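Local coordinates for iron-containing alcohol dehydrogenase (Ralstonia eutropha, PDB 3JZD), which probably catalyses the NAD(P)H-dependent reduction of maleylacetate to 3-oxoadipate, as a homodimeric member of the iron-containing alcohol dehydrogenase family, at residues L159-P164 / D218-C223. Residues are numbered along the deposited sequence; the frame is centred on the assembly and turned at random.
Sequences LTVGLP and DARSQC. With NAD (nicotinamide-adenine-dinucleotide), chain E.
Arg-220 NH2 reaches two carbonyls of the 160-163 turn: Leu-163 O lies 3.0 Å from NH2, and Val-161 O, also 3.0 Å from NH2, accepts a weak bond. The bond to Leu-163 O, with an N-H...O angle of 141°, meets a lone pair of that oxygen in the carbonyl plane, although the oxygen stands 22° out of the guanidinium plane. Thr-160 C sits over the centre of one guanidinium face, so the flat group lies against the peptide of a type I beta turn running from Thr-160 to Leu-163. Elsewhere in the chain, NE is bonded to Pro-214 O and NH1 to Ser-168 OG and Tyr-123 OH; every guanidinium nitrogen thus has a partner, and the plane's rotation is fixed. The chain of Arg-220 leaves helix 217-236 with a bend at chi2, bringing its CD 3.4 Å from Thr-160 OG1 as the two side chains pass in opposite directions. That hydroxyl, bonded also to Pro-157 O, has a short, less certain link to a water, which also donates to Arg-220 O at 2.8 Å. Leu-163 CB lies 3.8 Å from Arg-220 NH1. With CG anti to the backbone N (chi1 -176°), Leu-163 sends CD1 to the NAD adenine, 3.5 Å from its C5A. Leu-159 O approaches adenine N6A as well. This loop, between strand 152-155 and helix 165-182, therefore touches the cofactor while a buried arginine of the helical part holds its turn; the cluster of carbonyl and hydroxyl partners probably stabilises the arginine's positive charge.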
# COMPACT_ATOMS: atom_id res chain seq x y z
N LEU A 159 -11.30 0.95 21.54
CA LEU A 159 -12.41 1.88 21.33
C LEU A 159 -13.55 1.26 20.51
O LEU A 159 -14.57 1.88 20.33
CB LEU A 159 -11.96 3.21 20.71
CG LEU A 159 -10.91 4.04 21.48
CD1 LEU A 159 -10.74 5.45 20.88
CD2 LEU A 159 -11.19 4.13 22.95
N THR A 160 -13.37 0.05 19.99
CA THR A 160 -14.43 -0.62 19.25
C THR A 160 -15.06 -1.74 20.07
O THR A 160 -16.02 -2.33 19.64
CB THR A 160 -13.93 -1.19 17.90
OG1 THR A 160 -12.94 -2.19 18.13
CG2 THR A 160 -13.31 -0.12 17.10
N VAL A 161 -14.55 -2.02 21.26
CA VAL A 161 -15.10 -3.10 22.10
C VAL A 161 -16.61 -2.88 22.37
O VAL A 161 -17.38 -3.80 22.27
CB VAL A 161 -14.30 -3.25 23.44
CG1 VAL A 161 -15.10 -4.07 24.51
CG2 VAL A 161 -12.96 -3.88 23.17
N GLY A 162 -16.99 -1.65 22.66
CA GLY A 162 -18.36 -1.30 22.92
C GLY A 162 -19.16 -1.01 21.65
O GLY A 162 -20.30 -0.65 21.75
N LEU A 163 -18.58 -1.16 20.46
CA LEU A 163 -19.36 -1.01 19.24
C LEU A 163 -20.44 -2.12 19.39
O LEU A 163 -20.10 -3.27 19.55
CB LEU A 163 -18.51 -1.25 18.01
CG LEU A 163 -19.20 -1.02 16.65
CD1 LEU A 163 -19.66 0.40 16.54
CD2 LEU A 163 -18.22 -1.36 15.53
N PRO A 164 -21.72 -1.77 19.36
CA PRO A 164 -22.74 -2.80 19.57
C PRO A 164 -22.66 -3.94 18.58
O PRO A 164 -22.11 -3.79 17.48
CB PRO A 164 -24.07 -2.07 19.40
CG PRO A 164 -23.75 -0.63 19.68
CD PRO A 164 -22.32 -0.44 19.14
N ASP A 218 -8.10 -9.14 19.85
CA ASP A 218 -7.53 -9.64 18.60
C ASP A 218 -8.59 -9.66 17.50
O ASP A 218 -8.30 -9.23 16.38
CB ASP A 218 -6.99 -11.04 18.75
CG ASP A 218 -5.71 -11.10 19.61
OD1 ASP A 218 -4.87 -10.17 19.58
OD2 ASP A 218 -5.54 -12.13 20.26
N ALA A 219 -9.81 -10.11 17.82
CA ALA A 219 -10.90 -10.09 16.85
C ALA A 219 -11.19 -8.65 16.48
O ALA A 219 -11.39 -8.35 15.32
CB ALA A 219 -12.15 -10.75 17.40
N ARG A 220 -11.21 -7.76 17.45
CA ARG A 220 -11.44 -6.37 17.13
C ARG A 220 -10.30 -5.80 16.24
O ARG A 220 -10.58 -5.03 15.33
CB ARG A 220 -11.61 -5.51 18.39
CG ARG A 220 -12.92 -5.69 19.19
CD ARG A 220 -14.15 -5.38 18.36
NE ARG A 220 -15.37 -5.37 19.17
CZ ARG A 220 -16.56 -4.98 18.70
NH1 ARG A 220 -16.72 -4.61 17.44
NH2 ARG A 220 -17.61 -4.98 19.50
N SER A 221 -9.05 -6.14 16.53
CA SER A 221 -7.93 -5.70 15.71
C SER A 221 -8.07 -6.18 14.27
O SER A 221 -7.88 -5.44 13.32
CB SER A 221 -6.61 -6.21 16.29
OG SER A 221 -6.40 -5.69 17.59
N GLN A 222 -8.43 -7.43 14.11
CA GLN A 222 -8.58 -7.99 12.80
C GLN A 222 -9.66 -7.24 11.98
O GLN A 222 -9.43 -6.94 10.80
CB GLN A 222 -8.92 -9.46 12.95
CG GLN A 222 -9.12 -10.17 11.68
CD GLN A 222 -9.29 -11.67 11.87
OE1 GLN A 222 -8.70 -12.45 11.14
NE2 GLN A 222 -10.07 -12.09 12.88
N CYS A 223 -10.78 -6.87 12.61
CA CYS A 223 -11.80 -6.07 11.90
C CYS A 223 -11.33 -4.65 11.55
O CYS A 223 -11.55 -4.15 10.48
CB CYS A 223 -13.11 -5.98 12.69
SG CYS A 223 -13.94 -7.57 12.86
PA NAD E . -21.99 6.66 12.35
O1A NAD E . -20.72 7.47 12.36
O2A NAD E . -23.05 7.46 11.72
O5B NAD E . -22.27 6.03 13.80
C5B NAD E . -23.56 5.52 14.13
C4B NAD E . -23.73 5.56 15.64
O4B NAD E . -22.86 4.66 16.29
C3B NAD E . -23.38 6.94 16.20
O3B NAD E . -24.29 7.33 17.18
C2B NAD E . -22.04 6.74 16.87
O2B NAD E . -21.83 7.65 17.93
C1B NAD E . -22.16 5.29 17.33
N9A NAD E . -20.86 4.64 17.48
C8A NAD E . -19.87 4.66 16.53
N7A NAD E . -18.84 3.94 16.99
C5A NAD E . -19.12 3.47 18.21
C6A NAD E . -18.39 2.72 19.14
N6A NAD E . -17.32 2.02 18.81
N1A NAD E . -18.96 2.44 20.36
C2A NAD E . -20.22 2.89 20.66
N3A NAD E . -20.95 3.63 19.75
C4A NAD E . -20.40 3.93 18.54
O3 NAD E . -21.91 5.29 11.51
PN NAD E . -20.87 4.92 10.34
O1N NAD E . -21.57 3.76 9.63
O2N NAD E . -19.51 4.81 10.89
O5D NAD E . -20.80 6.15 9.38
C5D NAD E . -21.68 6.27 8.31
C4D NAD E . -21.59 7.70 7.82
O4D NAD E . -20.28 7.88 7.31
C3D NAD E . -22.53 7.98 6.66
O3D NAD E . -22.79 9.35 6.64
C2D NAD E . -21.71 7.58 5.47
O2D NAD E . -22.19 8.14 4.28
C1D NAD E . -20.34 8.12 5.92
N1N NAD E . -19.24 7.48 5.19
C2N NAD E . -18.46 8.27 4.38
C3N NAD E . -17.41 7.71 3.67
C7N NAD E . -16.49 8.60 2.85
O7N NAD E . -15.40 8.04 2.19
N7N NAD E . -16.66 9.90 2.77
C4N NAD E . -17.15 6.34 3.80
C5N NAD E . -17.93 5.55 4.63
C6N NAD E . -18.98 6.14 5.34
O HOH W 1 -12.75 -3.33 15.93